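Local coordinates for protein NADH dehydrogenase, putative (Plasmodium falciparum, PDB 5JWC) that probably oxidises NADH and passes the electrons through its bound FAD to ubiquinone, as a type II NADH dehydrogenase of the malaria parasite, at residues 301-315 with 319-332. Numbering follows the deposited sequence.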
# COMPACT_ATOMS: atom_id res chain seq x y z
N GLN A 301 -27.59 -8.20 -4.00
CA GLN A 301 -27.12 -9.51 -4.38
C GLN A 301 -26.18 -9.43 -5.57
O GLN A 301 -26.33 -8.58 -6.43
CB GLN A 301 -28.30 -10.43 -4.69
CG GLN A 301 -29.08 -10.81 -3.45
CD GLN A 301 -28.18 -11.46 -2.39
OE1 GLN A 301 -27.54 -12.48 -2.66
NE2 GLN A 301 -28.13 -10.86 -1.19
N THR A 302 -25.20 -10.33 -5.60
CA THR A 302 -24.29 -10.39 -6.73
C THR A 302 -25.03 -10.79 -8.00
O THR A 302 -26.08 -11.43 -7.94
CB THR A 302 -23.18 -11.41 -6.50
OG1 THR A 302 -23.77 -12.69 -6.25
CG2 THR A 302 -22.32 -11.00 -5.30
N THR A 303 -24.46 -10.46 -9.16
CA THR A 303 -25.04 -10.85 -10.44
C THR A 303 -25.09 -12.38 -10.55
O THR A 303 -26.07 -12.94 -11.05
CB THR A 303 -24.25 -10.25 -11.63
OG1 THR A 303 -22.91 -10.74 -11.62
CG2 THR A 303 -24.21 -8.74 -11.51
N LEU A 304 -24.07 -13.05 -10.04
CA LEU A 304 -24.06 -14.52 -10.09
C LEU A 304 -25.30 -15.13 -9.42
O LEU A 304 -25.92 -16.06 -9.95
CB LEU A 304 -22.81 -15.05 -9.40
CG LEU A 304 -22.81 -16.56 -9.12
CD1 LEU A 304 -22.91 -17.32 -10.45
CD2 LEU A 304 -21.59 -17.00 -8.35
N ILE A 305 -25.66 -14.60 -8.25
CA ILE A 305 -26.79 -15.12 -7.49
C ILE A 305 -28.10 -14.81 -8.23
O ILE A 305 -28.98 -15.67 -8.31
CB ILE A 305 -26.82 -14.52 -6.06
CG1 ILE A 305 -25.67 -15.07 -5.21
CG2 ILE A 305 -28.13 -14.82 -5.38
CD1 ILE A 305 -25.72 -16.57 -4.95
N GLN A 306 -28.20 -13.59 -8.75
CA GLN A 306 -29.34 -13.16 -9.55
C GLN A 306 -29.57 -14.08 -10.74
O GLN A 306 -30.72 -14.43 -11.04
CB GLN A 306 -29.14 -11.73 -10.06
CG GLN A 306 -29.20 -10.66 -8.98
CD GLN A 306 -29.05 -9.26 -9.56
OE1 GLN A 306 -29.83 -8.86 -10.42
NE2 GLN A 306 -28.05 -8.52 -9.09
N LYS A 307 -28.49 -14.48 -11.41
CA LYS A 307 -28.59 -15.37 -12.57
C LYS A 307 -28.86 -16.82 -12.18
O LYS A 307 -29.61 -17.51 -12.85
CB LYS A 307 -27.34 -15.30 -13.45
CG LYS A 307 -27.23 -14.01 -14.24
CD LYS A 307 -26.29 -14.16 -15.43
CE LYS A 307 -24.83 -14.16 -15.01
NZ LYS A 307 -23.93 -13.89 -16.18
N PHE A 308 -28.21 -17.28 -11.11
CA PHE A 308 -28.42 -18.64 -10.64
C PHE A 308 -29.87 -18.86 -10.23
O PHE A 308 -30.45 -19.93 -10.45
CB PHE A 308 -27.47 -18.91 -9.47
CG PHE A 308 -27.56 -20.27 -8.89
CD1 PHE A 308 -27.58 -21.40 -9.70
CD2 PHE A 308 -27.59 -20.44 -7.51
CE1 PHE A 308 -27.63 -22.67 -9.15
CE2 PHE A 308 -27.65 -21.72 -6.95
CZ PHE A 308 -27.67 -22.83 -7.78
N LEU A 309 -30.46 -17.84 -9.61
CA LEU A 309 -31.82 -17.97 -9.09
C LEU A 309 -32.82 -18.29 -10.22
O LEU A 309 -33.69 -19.15 -10.06
CB LEU A 309 -32.22 -16.69 -8.34
CG LEU A 309 -31.74 -16.70 -6.89
CD1 LEU A 309 -31.98 -15.37 -6.20
CD2 LEU A 309 -32.41 -17.82 -6.12
N LYS A 310 -32.65 -17.62 -11.36
CA LYS A 310 -33.59 -17.75 -12.47
C LYS A 310 -33.51 -19.10 -13.18
O LYS A 310 -34.36 -19.42 -14.01
CB LYS A 310 -33.37 -16.61 -13.45
CG LYS A 310 -33.52 -15.28 -12.78
CD LYS A 310 -33.45 -14.12 -13.73
CE LYS A 310 -33.92 -12.84 -13.03
NZ LYS A 310 -34.07 -11.68 -13.95
N THR A 311 -32.51 -19.90 -12.82
CA THR A 311 -32.34 -21.22 -13.40
C THR A 311 -32.90 -22.30 -12.48
O THR A 311 -32.89 -23.48 -12.82
CB THR A 311 -30.85 -21.53 -13.69
OG1 THR A 311 -30.19 -21.90 -12.48
CG2 THR A 311 -30.15 -20.33 -14.32
N ILE A 312 -33.38 -21.89 -11.31
CA ILE A 312 -34.02 -22.81 -10.38
C ILE A 312 -35.52 -22.50 -10.36
O ILE A 312 -35.93 -21.44 -9.89
CB ILE A 312 -33.44 -22.69 -8.95
CG1 ILE A 312 -31.92 -22.73 -8.99
CG2 ILE A 312 -33.97 -23.79 -8.07
CD1 ILE A 312 -31.29 -22.46 -7.65
N PRO A 313 -36.32 -23.42 -10.92
CA PRO A 313 -37.76 -23.14 -11.10
C PRO A 313 -38.45 -22.72 -9.81
O PRO A 313 -39.00 -21.62 -9.76
CB PRO A 313 -38.31 -24.47 -11.64
CG PRO A 313 -37.26 -25.50 -11.32
CD PRO A 313 -35.96 -24.77 -11.37
N VAL A 314 -38.38 -23.55 -8.77
CA VAL A 314 -38.96 -23.19 -7.48
C VAL A 314 -38.44 -21.84 -6.90
O VAL A 314 -39.17 -21.18 -6.17
CB VAL A 314 -38.75 -24.32 -6.44
CG1 VAL A 314 -37.39 -24.21 -5.78
CG2 VAL A 314 -39.86 -24.30 -5.40
N GLN A 315 -37.22 -21.43 -7.23
CA GLN A 315 -36.68 -20.17 -6.69
C GLN A 315 -36.68 -19.03 -7.72
O GLN A 315 -36.16 -17.94 -7.43
CB GLN A 315 -35.25 -20.37 -6.16
CG GLN A 315 -35.10 -21.40 -5.05
CD GLN A 315 -34.03 -21.00 -4.04
OE1 GLN A 315 -33.86 -19.82 -3.74
NE2 GLN A 315 -33.32 -21.99 -3.50
N ALA A 319 -35.69 -13.03 -4.45
CA ALA A 319 -34.70 -11.95 -4.44
C ALA A 319 -33.40 -12.43 -3.78
O ALA A 319 -32.36 -11.79 -3.89
CB ALA A 319 -35.24 -10.73 -3.72
N ILE A 320 -33.47 -13.55 -3.07
CA ILE A 320 -32.27 -14.06 -2.42
C ILE A 320 -32.29 -15.58 -2.42
O ILE A 320 -33.35 -16.21 -2.47
CB ILE A 320 -32.12 -13.52 -0.97
CG1 ILE A 320 -30.67 -13.68 -0.49
CG2 ILE A 320 -33.13 -14.17 -0.04
CD1 ILE A 320 -30.32 -12.90 0.80
N LEU A 321 -31.10 -16.16 -2.41
CA LEU A 321 -30.95 -17.59 -2.46
C LEU A 321 -31.44 -18.24 -1.16
O LEU A 321 -30.96 -17.90 -0.08
CB LEU A 321 -29.48 -17.94 -2.71
CG LEU A 321 -29.21 -19.41 -3.03
CD1 LEU A 321 -30.05 -19.85 -4.24
CD2 LEU A 321 -27.74 -19.64 -3.30
N LYS A 322 -32.39 -19.16 -1.26
CA LYS A 322 -32.89 -19.86 -0.07
C LYS A 322 -32.22 -21.20 0.13
O LYS A 322 -32.06 -21.97 -0.83
CB LYS A 322 -34.40 -20.05 -0.14
CG LYS A 322 -35.24 -18.77 -0.13
CD LYS A 322 -35.28 -18.17 1.28
CE LYS A 322 -36.44 -17.17 1.44
NZ LYS A 322 -37.25 -17.49 2.68
N VAL A 323 -31.82 -21.50 1.36
CA VAL A 323 -31.28 -22.82 1.69
C VAL A 323 -32.12 -23.44 2.78
O VAL A 323 -32.83 -22.73 3.51
CB VAL A 323 -29.81 -22.75 2.17
CG1 VAL A 323 -28.96 -22.03 1.12
CG2 VAL A 323 -29.73 -22.02 3.52
N ASP A 324 -32.03 -24.75 2.94
CA ASP A 324 -32.78 -25.38 4.02
C ASP A 324 -31.98 -25.34 5.32
O ASP A 324 -30.90 -24.74 5.38
CB ASP A 324 -33.17 -26.83 3.65
CG ASP A 324 -31.96 -27.77 3.44
OD1 ASP A 324 -32.17 -28.81 2.78
OD2 ASP A 324 -30.83 -27.51 3.93
N GLU A 325 -32.49 -26.02 6.34
CA GLU A 325 -31.91 -25.95 7.68
C GLU A 325 -30.53 -26.57 7.78
O GLU A 325 -29.84 -26.44 8.80
CB GLU A 325 -32.86 -26.60 8.70
CG GLU A 325 -33.06 -28.13 8.54
CD GLU A 325 -34.00 -28.53 7.40
OE1 GLU A 325 -34.64 -27.66 6.78
OE2 GLU A 325 -34.10 -29.75 7.13
N LYS A 326 -30.11 -27.23 6.70
CA LYS A 326 -28.81 -27.88 6.65
C LYS A 326 -27.89 -27.15 5.66
O LYS A 326 -26.80 -27.64 5.35
CB LYS A 326 -28.97 -29.36 6.26
CG LYS A 326 -29.46 -30.23 7.40
CD LYS A 326 -29.94 -31.60 6.91
CE LYS A 326 -30.44 -32.44 8.07
NZ LYS A 326 -31.14 -33.70 7.62
N LEU A 327 -28.38 -26.00 5.19
CA LEU A 327 -27.67 -25.05 4.33
C LEU A 327 -27.61 -25.51 2.88
O LEU A 327 -26.84 -24.96 2.09
CB LEU A 327 -26.25 -24.75 4.86
CG LEU A 327 -26.16 -24.23 6.28
CD1 LEU A 327 -24.74 -23.81 6.67
CD2 LEU A 327 -27.12 -23.06 6.46
N ARG A 328 -28.44 -26.50 2.54
CA ARG A 328 -28.54 -26.96 1.15
C ARG A 328 -29.44 -26.06 0.34
O ARG A 328 -30.54 -25.74 0.76
CB ARG A 328 -29.06 -28.41 1.10
CG ARG A 328 -28.14 -29.38 1.82
CD ARG A 328 -28.71 -30.79 1.92
NE ARG A 328 -30.02 -30.79 2.54
CZ ARG A 328 -30.76 -31.88 2.72
NH1 ARG A 328 -31.95 -31.79 3.30
NH2 ARG A 328 -30.31 -33.06 2.32
N VAL A 329 -28.97 -25.63 -0.83
CA VAL A 329 -29.79 -24.82 -1.72
C VAL A 329 -31.06 -25.58 -2.11
O VAL A 329 -31.00 -26.75 -2.46
CB VAL A 329 -29.02 -24.43 -2.98
CG1 VAL A 329 -29.94 -23.73 -3.98
CG2 VAL A 329 -27.81 -23.53 -2.61
N ILE A 330 -32.20 -24.90 -2.02
CA ILE A 330 -33.51 -25.53 -2.24
C ILE A 330 -33.85 -25.59 -3.74
O ILE A 330 -33.66 -24.61 -4.46
CB ILE A 330 -34.62 -24.76 -1.47
CG1 ILE A 330 -34.40 -24.87 0.04
CG2 ILE A 330 -36.02 -25.26 -1.86
CD1 ILE A 330 -35.33 -23.96 0.88
N GLY A 331 -34.33 -26.74 -4.21
CA GLY A 331 -34.68 -26.90 -5.61
C GLY A 331 -33.58 -27.54 -6.43
O GLY A 331 -33.55 -27.41 -7.66
N ILE A 332 -32.66 -28.23 -5.75
CA ILE A 332 -31.57 -28.94 -6.41
C ILE A 332 -31.69 -30.42 -6.10
O ILE A 332 -31.35 -30.87 -5.00
CB ILE A 332 -30.15 -28.46 -5.96
CG1 ILE A 332 -30.04 -26.92 -5.90
CG2 ILE A 332 -29.08 -29.06 -6.86
CD1 ILE A 332 -30.19 -26.20 -7.25
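Gln-315 reaches the backbone of 319-332 with its CG opposite the carbonyl carbon (chi1 -59°) and its chain bent at chi2. Leu-321 turns CG away from its own N (chi1 -169°), which carries its methyls to helix 303-309. In this part of the pyridine nucleotide-disulphide oxidoreductase fold, helix 303-309 and the turn after it pack on strand 321-323 and the loop that leads to Ile-332. Helix 303-309 and strand 321-323 lie at 71° to each other.

The amide of Gln-315 makes three bonds to main-chain groups. Gln-315 OE1 accepts from Lys-322 N at 3.0 Å, in a nearly straight bond. Gln-315 NE2 gives one hydrogen to Ile-330 O at 2.8 Å, in the carbonyl plane on a lone pair. The other goes to Lys-322 O, also on a lone pair but in a more bent bond. Together these bonds fix the rotation of the amide. Ile-330 N also donates to Lys-322 O, so this oxygen takes two donors, and the amide bridges strand 321-323 to the backbone at Ile-330. Asn-318 ND2 also donates to Gln-315 OE1.

Beside the amide of Gln-315 the packing is apolar. Leu-321 CD1 meets Leu-309 CD2 at 3.6 Å and also approaches the ring of Phe-308 obliquely. Its other methyl, CD2, touches Ile-305 CD1, the two side chains crossing at about a right angle. Ile-312 CD1 sits over one face of the Phe-308 ring, towards the rim, and reaches Val-329 CG1 and Ile-332 CD1.

Leu-304, on the same helix, touches the FAD, and strand 321-323 pairs in parallel with strand 344-346. Just before the helix, Gln-301 NE2 lies beside Ile-320 CD1. At the C-terminal end of 301-315, Val-314 CG1 rests on Gly-331 CA at 3.8 Å.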